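Local coordinates for protein 361aa long hypothetical D-aminopeptidase (Pyrococcus horikoshii, PDB 2DRH) that probably acts as an aminopeptidase of the S58 peptidase family, although its activity remains to be established, at residues K20-K25 with E163-G168; A69-M74 with I84-L89; V220-E225 with R351-Y356. All coordinates share one frame; numbering follows the deposited sequence.

Contact 1: K20-K25 with E163-G168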
loop_
_atom_site.group_PDB
_atom_site.type_symbol
_atom_site.label_atom_id
_atom_site.label_comp_id
_atom_site.label_asym_id
_atom_site.label_seq_id
_atom_site.Cartn_x
_atom_site.Cartn_y
_atom_site.Cartn_z
ATOM N N LYS A 20 -6.159 -0.529 31.433
ATOM C CA LYS A 20 -4.882 -0.915 30.844
ATOM C C LYS A 20 -5.178 -1.903 29.726
ATOM O O LYS A 20 -6.248 -2.522 29.699
ATOM C CB LYS A 20 -3.981 -1.585 31.881
ATOM C CG LYS A 20 -3.423 -0.669 32.962
ATOM C CD LYS A 20 -2.675 -1.501 34.000
ATOM C CE LYS A 20 -2.045 -0.647 35.094
ATOM N NZ LYS A 20 -0.783 0.020 34.644
ATOM N N ILE A 21 -4.231 -2.058 28.808
ATOM C CA ILE A 21 -4.407 -2.975 27.689
ATOM C C ILE A 21 -4.734 -4.404 28.149
ATOM O O ILE A 21 -5.387 -5.158 27.429
ATOM C CB ILE A 21 -3.149 -2.999 26.794
ATOM C CG1 ILE A 21 -3.444 -3.770 25.510
ATOM C CG2 ILE A 21 -1.975 -3.618 27.552
ATOM C CD1 ILE A 21 -2.315 -3.723 24.488
ATOM N N THR A 22 -4.286 -4.764 29.349
ATOM C CA THR A 22 -4.530 -6.100 29.895
ATOM C C THR A 22 -5.980 -6.324 30.324
ATOM O O THR A 22 -6.318 -7.385 30.853
ATOM C CB THR A 22 -3.616 -6.395 31.091
ATOM O OG1 THR A 22 -3.681 -5.308 32.019
ATOM C CG2 THR A 22 -2.182 -6.583 30.630
ATOM N N ASP A 23 -6.830 -5.321 30.120
ATOM C CA ASP A 23 -8.240 -5.480 30.447
ATOM C C ASP A 23 -8.779 -6.417 29.377
ATOM O O ASP A 23 -9.883 -6.950 29.486
ATOM C CB ASP A 23 -8.982 -4.141 30.419
ATOM C CG ASP A 23 -8.831 -3.370 31.716
ATOM O OD1 ASP A 23 -8.926 -4.004 32.784
ATOM O OD2 ASP A 23 -8.630 -2.140 31.677
ATOM N N VAL A 24 -7.984 -6.600 28.326
ATOM C CA VAL A 24 -8.338 -7.527 27.259
ATOM C C VAL A 24 -7.820 -8.838 27.846
ATOM O O VAL A 24 -6.614 -9.087 27.870
ATOM C CB VAL A 24 -7.596 -7.193 25.941
ATOM C CG1 VAL A 24 -7.951 -8.212 24.864
ATOM C CG2 VAL A 24 -7.978 -5.793 25.471
ATOM N N LYS A 25 -8.739 -9.654 28.354
ATOM C CA LYS A 25 -8.389 -10.915 28.997
ATOM C C LYS A 25 -7.361 -11.741 28.232
ATOM O O LYS A 25 -7.530 -12.023 27.042
ATOM C CB LYS A 25 -9.647 -11.761 29.239
ATOM C CG LYS A 25 -10.266 -12.347 27.980
ATOM C CD LYS A 25 -11.067 -11.310 27.203
ATOM C CE LYS A 25 -11.347 -11.775 25.780
ATOM N NZ LYS A 25 -10.087 -11.798 24.977
ATOM N N GLU A 163 -0.872 -9.317 34.079
ATOM C CA GLU A 163 -1.993 -8.379 34.080
ATOM C C GLU A 163 -1.613 -6.981 34.555
ATOM O O GLU A 163 -1.870 -5.985 33.878
ATOM C CB GLU A 163 -3.115 -8.918 34.974
ATOM C CG GLU A 163 -3.701 -10.272 34.555
ATOM C CD GLU A 163 -2.660 -11.371 34.402
ATOM O OE1 GLU A 163 -1.801 -11.528 35.298
ATOM O OE2 GLU A 163 -2.709 -12.091 33.379
ATOM N N ASP A 164 -1.020 -6.912 35.738
ATOM C CA ASP A 164 -0.609 -5.644 36.317
ATOM C C ASP A 164 0.773 -5.313 35.751
ATOM O O ASP A 164 1.617 -6.197 35.590
ATOM C CB ASP A 164 -0.550 -5.781 37.843
ATOM C CG ASP A 164 -0.354 -4.448 38.557
ATOM O OD1 ASP A 164 -1.265 -3.589 38.504
ATOM O OD2 ASP A 164 0.718 -4.266 39.178
ATOM N N PHE A 165 0.995 -4.049 35.417
ATOM C CA PHE A 165 2.290 -3.642 34.891
ATOM C C PHE A 165 2.483 -2.154 35.103
ATOM O O PHE A 165 1.546 -1.373 34.980
ATOM C CB PHE A 165 2.418 -4.015 33.407
ATOM C CG PHE A 165 1.495 -3.255 32.495
ATOM C CD1 PHE A 165 1.879 -2.029 31.957
ATOM C CD2 PHE A 165 0.245 -3.768 32.169
ATOM C CE1 PHE A 165 1.034 -1.322 31.106
ATOM C CE2 PHE A 165 -0.615 -3.072 31.318
ATOM C CZ PHE A 165 -0.220 -1.845 30.783
ATOM N N GLU A 166 3.701 -1.770 35.456
ATOM C CA GLU A 166 4.016 -0.373 35.700
ATOM C C GLU A 166 4.033 0.446 34.415
ATOM O O GLU A 166 4.270 -0.083 33.325
ATOM C CB GLU A 166 5.372 -0.254 36.395
ATOM C CG GLU A 166 5.424 -0.920 37.755
ATOM C CD GLU A 166 6.736 -0.658 38.472
ATOM O OE1 GLU A 166 7.798 -1.027 37.925
ATOM O OE2 GLU A 166 6.704 -0.081 39.582
ATOM N N GLU A 167 3.773 1.741 34.560
ATOM C CA GLU A 167 3.762 2.657 33.431
ATOM C C GLU A 167 4.754 3.781 33.702
ATOM O O GLU A 167 5.208 3.949 34.831
ATOM C CB GLU A 167 2.346 3.204 33.213
ATOM C CG GLU A 167 1.369 2.125 32.732
ATOM C CD GLU A 167 -0.035 2.639 32.499
ATOM O OE1 GLU A 167 -0.189 3.731 31.911
ATOM O OE2 GLU A 167 -0.994 1.938 32.888
ATOM N N GLY A 168 5.102 4.538 32.667
ATOM C CA GLY A 168 6.054 5.621 32.848
ATOM C C GLY A 168 7.426 5.259 32.311
ATOM O O GLY A 168 7.539 4.596 31.283
#
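Lys20 and Phe165 meet in a buried cation-pi contact that ties the loop leading to strand 28-36, with its 3-10 turn at 21-23, to the chain running on from helix 151-160; both belong to the DmpA-type S58 fold. Lys20 NZ lies over the Phe165 ring, 4.2 Å from its centroid and only 10° off the normal. Two oxygens grip the same nitrogen. Glu167 OE2 closes a salt bridge at 2.6 Å from Lys20 NZ through its anti lone pair, while the main-chain Phe165 O receives NZ at 2.7 Å almost end-on (C=O...N 171°). One ammonium group is thus shared between a carboxylate, a carbonyl and an aromatic face. The lysine chain runs straight from CB as far as CE and then bends (chi4 -78°), which turns NZ over the ring and into these partners; on the way CD rides off-centre over the same ring, a CH-pi contact. A methionine in its place would probably leave Glu167 and the Phe165 carbonyl without this donor and the ring face without its cation. Beside it, Thr22 OG1 donates to Glu163 O at 2.7 Å and also reaches the edge of the Phe165 ring, while Ile21 CG2 touches CE2 of that ring at 4.0 Å. In the second shell, Lys2 makes another salt bridge to Glu167 OE2, and Ser189 hydrogen-bonds Asp23. That aspartate in turn holds the start of the turn: its OD2 accepts the backbone N of Lys20 at 3.0 Å, from above the carboxylate plane.

Contact 2: A69-M74 with I84-L89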
loop_
_atom_site.group_PDB
_atom_site.type_symbol
_atom_site.label_atom_id
_atom_site.label_comp_id
_atom_site.label_asym_id
_atom_site.label_seq_id
_atom_site.Cartn_x
_atom_site.Cartn_y
_atom_site.Cartn_z
ATOM N N ALA A 69 -4.153 -10.079 13.014
ATOM C CA ALA A 69 -3.635 -8.749 13.326
ATOM C C ALA A 69 -3.518 -7.816 12.130
ATOM O O ALA A 69 -3.568 -8.252 10.984
ATOM C CB ALA A 69 -2.281 -8.884 13.998
ATOM N N GLY A 70 -3.359 -6.526 12.429
ATOM C CA GLY A 70 -3.224 -5.509 11.405
ATOM C C GLY A 70 -2.242 -4.445 11.861
ATOM O O GLY A 70 -1.823 -4.442 13.019
ATOM N N ALA A 71 -1.867 -3.536 10.963
ATOM C CA ALA A 71 -0.925 -2.483 11.326
ATOM C C ALA A 71 -0.929 -1.331 10.330
ATOM O O ALA A 71 -1.291 -1.504 9.168
ATOM C CB ALA A 71 0.467 -3.057 11.445
ATOM N N PHE A 72 -0.531 -0.156 10.804
ATOM C CA PHE A 72 -0.475 1.031 9.972
ATOM C C PHE A 72 0.758 1.877 10.270
ATOM O O PHE A 72 1.042 2.207 11.424
ATOM C CB PHE A 72 -1.716 1.896 10.181
ATOM C CG PHE A 72 -1.646 3.230 9.482
ATOM C CD1 PHE A 72 -1.589 3.300 8.088
ATOM C CD2 PHE A 72 -1.629 4.416 10.217
ATOM C CE1 PHE A 72 -1.520 4.528 7.444
ATOM C CE2 PHE A 72 -1.559 5.652 9.579
ATOM C CZ PHE A 72 -1.505 5.709 8.196
ATOM N N VAL A 73 1.494 2.218 9.224
ATOM C CA VAL A 73 2.668 3.057 9.395
ATOM C C VAL A 73 2.231 4.471 9.052
ATOM O O VAL A 73 1.922 4.751 7.896
ATOM C CB VAL A 73 3.805 2.646 8.446
ATOM C CG1 VAL A 73 5.022 3.555 8.665
ATOM C CG2 VAL A 73 4.187 1.190 8.693
ATOM N N MET A 74 2.154 5.347 10.056
ATOM C CA MET A 74 1.774 6.733 9.806
ATOM C C MET A 74 3.007 7.427 9.211
ATOM O O MET A 74 2.918 8.127 8.206
ATOM C CB MET A 74 1.349 7.430 11.101
ATOM C CG MET A 74 1.102 8.933 10.938
ATOM S SD MET A 74 -0.185 9.352 9.739
ATOM C CE MET A 74 -0.615 10.975 10.287
ATOM N N ILE A 84 6.048 -6.965 7.489
ATOM C CA ILE A 84 5.711 -7.486 6.168
ATOM C C ILE A 84 4.880 -8.775 6.211
ATOM O O ILE A 84 3.914 -8.917 5.462
ATOM C CB ILE A 84 6.985 -7.686 5.303
ATOM C CG1 ILE A 84 7.426 -6.340 4.703
ATOM C CG2 ILE A 84 6.718 -8.658 4.178
ATOM C CD1 ILE A 84 7.608 -5.218 5.729
ATOM N N GLN A 85 5.237 -9.710 7.079
ATOM C CA GLN A 85 4.472 -10.948 7.151
ATOM C C GLN A 85 3.159 -10.713 7.888
ATOM O O GLN A 85 2.168 -11.375 7.613
ATOM C CB GLN A 85 5.275 -12.065 7.840
ATOM C CG GLN A 85 4.593 -13.448 7.758
ATOM C CD GLN A 85 5.531 -14.595 8.084
ATOM O OE1 GLN A 85 6.629 -14.694 7.524
ATOM N NE2 GLN A 85 5.101 -15.479 8.992
ATOM N N LEU A 86 3.151 -9.772 8.826
ATOM C CA LEU A 86 1.927 -9.480 9.555
ATOM C C LEU A 86 0.862 -9.089 8.525
ATOM O O LEU A 86 -0.279 -9.600 8.544
ATOM C CB LEU A 86 2.162 -8.341 10.560
ATOM C CG LEU A 86 1.048 -8.083 11.585
ATOM C CD1 LEU A 86 1.610 -7.349 12.786
ATOM C CD2 LEU A 86 -0.087 -7.288 10.947
ATOM N N TRP A 87 1.250 -8.207 7.603
ATOM C CA TRP A 87 0.345 -7.750 6.557
ATOM C C TRP A 87 -0.035 -8.833 5.552
ATOM O O TRP A 87 -1.193 -8.918 5.129
ATOM C CB TRP A 87 0.945 -6.564 5.792
ATOM C CG TRP A 87 0.890 -5.260 6.540
ATOM C CD1 TRP A 87 -0.161 -4.775 7.263
ATOM C CD2 TRP A 87 1.900 -4.240 6.565
ATOM N NE1 TRP A 87 0.128 -3.515 7.736
ATOM C CE2 TRP A 87 1.387 -3.163 7.322
ATOM C CE3 TRP A 87 3.186 -4.131 6.020
ATOM C CZ2 TRP A 87 2.116 -1.989 7.546
ATOM C CZ3 TRP A 87 3.912 -2.959 6.245
ATOM C CH2 TRP A 87 3.374 -1.909 6.999
ATOM N N GLU A 88 0.939 -9.651 5.164
ATOM C CA GLU A 88 0.699 -10.703 4.183
ATOM C C GLU A 88 -0.207 -11.826 4.696
ATOM O O GLU A 88 -1.147 -12.234 4.006
ATOM C CB GLU A 88 2.028 -11.309 3.723
ATOM C CG GLU A 88 1.883 -12.294 2.559
ATOM C CD GLU A 88 1.603 -11.602 1.231
ATOM O OE1 GLU A 88 2.438 -10.763 0.819
ATOM O OE2 GLU A 88 0.559 -11.900 0.596
ATOM N N LEU A 89 0.079 -12.320 5.900
ATOM C CA LEU A 89 -0.696 -13.419 6.480
ATOM C C LEU A 89 -1.803 -12.964 7.410
ATOM O O LEU A 89 -2.700 -13.740 7.732
ATOM C CB LEU A 89 0.227 -14.372 7.244
ATOM C CG LEU A 89 1.323 -15.091 6.463
ATOM C CD1 LEU A 89 2.136 -15.951 7.416
ATOM C CD2 LEU A 89 0.708 -15.962 5.380
#
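Trp87 reaches from helix 83-89 to Ala71 and Val73 on strand 65-73, and its indole shows how a single large side chain can span a helix-strand gap. From CB the chain turns so that CG lies anti to the carbonyl carbon and beside the backbone N (chi1 -76°), which carries the ring back toward the strand. CD1 passes near Ala71 O, and the next atom, NE1, donates to that oxygen at 2.8 Å with a nearly straight N-H...O angle of 164°. The oxygen lies almost in the indole plane, yet relative to the carbonyl the donor stands well above the peptide plane, so the bond is straight at the nitrogen but misses the lone pairs. The methyl of Ala71 lies off the ring plane near the same nitrogen, its CB 3.8 Å from Trp87 NE1 and a little farther from CE2. CZ2 comes next, near both Ala71 O and Val73 CG2, and CH2 finishes against the valine, 3.6 Å from CG2 of Val73, which also arrives at the edge of the ring. One helical position earlier, Leu86 sends CD2 onto the strand backbone, 3.6 Å from Gly70 CA and equally close to Ala69 O, with Ala69 CB on its flank. Small residues at 69-71 thus let the helix come near: the two axes approach to 7.7 Å and run at 125°. Beyond the contact, Glu88 turns to other chains, bonding Gly76 of the second subunit and forming a salt bridge with Arg257 of the third. The arrangement is typical of alpha/beta layering, a short helix laid obliquely across strand 65-73, before the chain returns as strand 91-92 antiparallel to it.

Contact 3: V220-E225 with R351-Y356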
loop_
_atom_site.group_PDB
_atom_site.type_symbol
_atom_site.label_atom_id
_atom_site.label_comp_id
_atom_site.label_asym_id
_atom_site.label_seq_id
_atom_site.Cartn_x
_atom_site.Cartn_y
_atom_site.Cartn_z
ATOM N N VAL A 220 -6.964 21.151 25.812
ATOM C CA VAL A 220 -6.253 22.282 26.404
ATOM C C VAL A 220 -4.785 22.317 25.971
ATOM O O VAL A 220 -4.069 21.328 26.112
ATOM C CB VAL A 220 -6.320 22.215 27.949
ATOM C CG1 VAL A 220 -5.636 23.434 28.558
ATOM C CG2 VAL A 220 -7.779 22.132 28.403
ATOM N N PRO A 221 -4.323 23.462 25.434
ATOM C CA PRO A 221 -2.930 23.592 24.990
ATOM C C PRO A 221 -1.943 23.626 26.159
ATOM O O PRO A 221 -1.229 24.613 26.370
ATOM C CB PRO A 221 -2.945 24.891 24.185
ATOM C CG PRO A 221 -4.010 25.694 24.858
ATOM C CD PRO A 221 -5.096 24.671 25.103
ATOM N N VAL A 222 -1.913 22.525 26.905
ATOM C CA VAL A 222 -1.046 22.376 28.062
ATOM C C VAL A 222 0.423 22.607 27.714
ATOM O O VAL A 222 1.216 22.987 28.569
ATOM C CB VAL A 222 -1.205 20.971 28.679
ATOM C CG1 VAL A 222 -0.263 20.809 29.853
ATOM C CG2 VAL A 222 -2.659 20.751 29.114
ATOM N N GLY A 223 0.781 22.376 26.459
ATOM C CA GLY A 223 2.159 22.574 26.039
ATOM C C GLY A 223 2.590 24.025 26.116
ATOM O O GLY A 223 3.668 24.331 26.634
ATOM N N LEU A 224 1.752 24.922 25.601
ATOM C CA LEU A 224 2.045 26.353 25.620
ATOM C C LEU A 224 2.051 26.924 27.034
ATOM O O LEU A 224 2.913 27.734 27.388
ATOM C CB LEU A 224 1.027 27.106 24.768
ATOM C CG LEU A 224 1.157 26.884 23.263
ATOM C CD1 LEU A 224 0.021 27.591 22.544
ATOM C CD2 LEU A 224 2.512 27.404 22.789
ATOM N N GLU A 225 1.086 26.501 27.845
ATOM C CA GLU A 225 1.003 26.972 29.219
ATOM C C GLU A 225 2.261 26.601 30.004
ATOM O O GLU A 225 2.634 27.284 30.957
ATOM C CB GLU A 225 -0.231 26.382 29.909
ATOM C CG GLU A 225 -1.568 26.940 29.427
ATOM C CD GLU A 225 -1.697 28.447 29.631
ATOM O OE1 GLU A 225 -1.143 28.976 30.621
ATOM O OE2 GLU A 225 -2.368 29.104 28.809
ATOM N N ARG A 351 -4.151 22.907 37.620
ATOM C CA ARG A 351 -4.389 24.345 37.582
ATOM C C ARG A 351 -4.769 24.801 36.169
ATOM O O ARG A 351 -5.733 25.546 35.988
ATOM C CB ARG A 351 -3.132 25.088 38.040
ATOM C CG ARG A 351 -3.203 26.590 37.875
ATOM C CD ARG A 351 -1.882 27.240 38.258
ATOM N NE ARG A 351 -0.840 27.025 37.257
ATOM C CZ ARG A 351 -0.762 27.667 36.093
ATOM N NH1 ARG A 351 -1.666 28.577 35.762
ATOM N NH2 ARG A 351 0.239 27.406 35.264
ATOM N N ILE A 352 -4.008 24.358 35.171
ATOM C CA ILE A 352 -4.292 24.742 33.791
ATOM C C ILE A 352 -5.651 24.228 33.330
ATOM O O ILE A 352 -6.423 24.965 32.721
ATOM C CB ILE A 352 -3.202 24.233 32.815
ATOM C CG1 ILE A 352 -1.960 25.128 32.897
ATOM C CG2 ILE A 352 -3.723 24.249 31.385
ATOM C CD1 ILE A 352 -0.856 24.586 33.754
ATOM N N MET A 353 -5.937 22.963 33.620
ATOM C CA MET A 353 -7.211 22.377 33.234
ATOM C C MET A 353 -8.350 23.192 33.840
ATOM O O MET A 353 -9.363 23.428 33.190
ATOM C CB MET A 353 -7.295 20.915 33.691
ATOM C CG MET A 353 -6.281 19.974 33.017
ATOM S SD MET A 353 -6.282 19.991 31.186
ATOM C CE MET A 353 -7.705 18.930 30.827
ATOM N N ARG A 354 -8.175 23.634 35.083
ATOM C CA ARG A 354 -9.194 24.441 35.748
ATOM C C ARG A 354 -9.366 25.809 35.086
ATOM O O ARG A 354 -10.488 26.289 34.938
ATOM C CB ARG A 354 -8.862 24.624 37.233
ATOM C CG ARG A 354 -9.395 23.514 38.133
ATOM C CD ARG A 354 -9.403 23.949 39.596
ATOM N NE ARG A 354 -8.057 24.057 40.148
ATOM C CZ ARG A 354 -7.429 23.072 40.782
ATOM N NH1 ARG A 354 -8.029 21.900 40.952
ATOM N NH2 ARG A 354 -6.197 23.257 41.239
ATOM N N ARG A 355 -8.261 26.435 34.691
ATOM C CA ARG A 355 -8.324 27.738 34.035
ATOM C C ARG A 355 -9.143 27.658 32.744
ATOM O O ARG A 355 -9.729 28.648 32.309
ATOM C CB ARG A 355 -6.916 28.250 33.711
ATOM C CG ARG A 355 -6.904 29.534 32.878
ATOM C CD ARG A 355 -5.503 29.889 32.376
ATOM N NE ARG A 355 -4.638 30.436 33.420
ATOM C CZ ARG A 355 -4.823 31.618 34.003
ATOM N NH1 ARG A 355 -5.847 32.384 33.643
ATOM N NH2 ARG A 355 -3.986 32.038 34.945
ATOM N N TYR A 356 -9.177 26.481 32.129
ATOM C CA TYR A 356 -9.933 26.304 30.897
ATOM C C TYR A 356 -11.260 25.593 31.140
ATOM O O TYR A 356 -11.831 24.991 30.232
ATOM C CB TYR A 356 -9.103 25.539 29.867
ATOM C CG TYR A 356 -7.978 26.357 29.271
ATOM C CD1 TYR A 356 -6.819 26.630 30.000
ATOM C CD2 TYR A 356 -8.078 26.867 27.979
ATOM C CE1 TYR A 356 -5.784 27.391 29.450
ATOM C CE2 TYR A 356 -7.056 27.628 27.421
ATOM C CZ TYR A 356 -5.913 27.886 28.158
ATOM O OH TYR A 356 -4.905 28.631 27.589
#
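Val220 lays CG1 on the ring face of Tyr356, a CH-pi contact that joins an inverse gamma turn, centred on Pro221 just before helix 222-225, to the C-terminal end of helix 346-355. Val220 CG1 stands 3.9 Å from the centroid of the Tyr356 ring, 20° off its normal and displaced toward the rim. The valine's two methyls fork: Val220 CG1 also presses on Ile352 CG2 at 3.5 Å, whereas Val220 CG2 turns to Met353 SD at 3.8 Å. That methionine is bent at chi2 and chi3, bringing its end toward the other segment, where Val222 CG2, at the start of the short helix, also meets the sulfur. Pro221 slants across Tyr356 near the hydroxyl end.

Glu225 approaches from one turn further along its short helix. Its CB lies 3.7 Å from Ile352 CG1, the two chains sliding past one another in opposite senses; a bend at chi2 (-60°) then swings the carboxylate toward the phenol. Glutamate and tyrosine come from opposite directions, and OE2 of Glu225 lies at the edge of the Tyr356 ring, in its plane, with the carboxylate turned 65° from the ring. Arg351 and Arg355 lie near without touching the carboxylate, with Arg355 NE 4.7 Å from Glu225 OE1; their charge may favour the ionised acid. The patch continues into the assembly, where Tyr356 packs on Tyr356 of the fourth subunit and Pro221 on Arg358 of that same subunit. Within the chain, the polar closure is a single bond: Tyr356 OH donates to Glu225 OE2 at 2.9 Å, on the anti side and somewhat out of the carboxylate plane.

Overall arrangement
The three contacts are separate solutions within one subunit, none touching another. Along the sequence contact 2 is nested inside the long loop closed by contact 1, and in space their centres lie 23 Å apart, with nearest atoms about 12 Å from each other. Contact 3 follows both in series and sits farther out, its centre 28 Å from that of contact 1 and 37 Å from that of contact 2, on the opposite side of the chain's centre from the latter. Contact 1 is internal to the subunit, whereas contacts 2 and 3 both meet the fourth subunit. None of the three can be tied here to the peptidase active site.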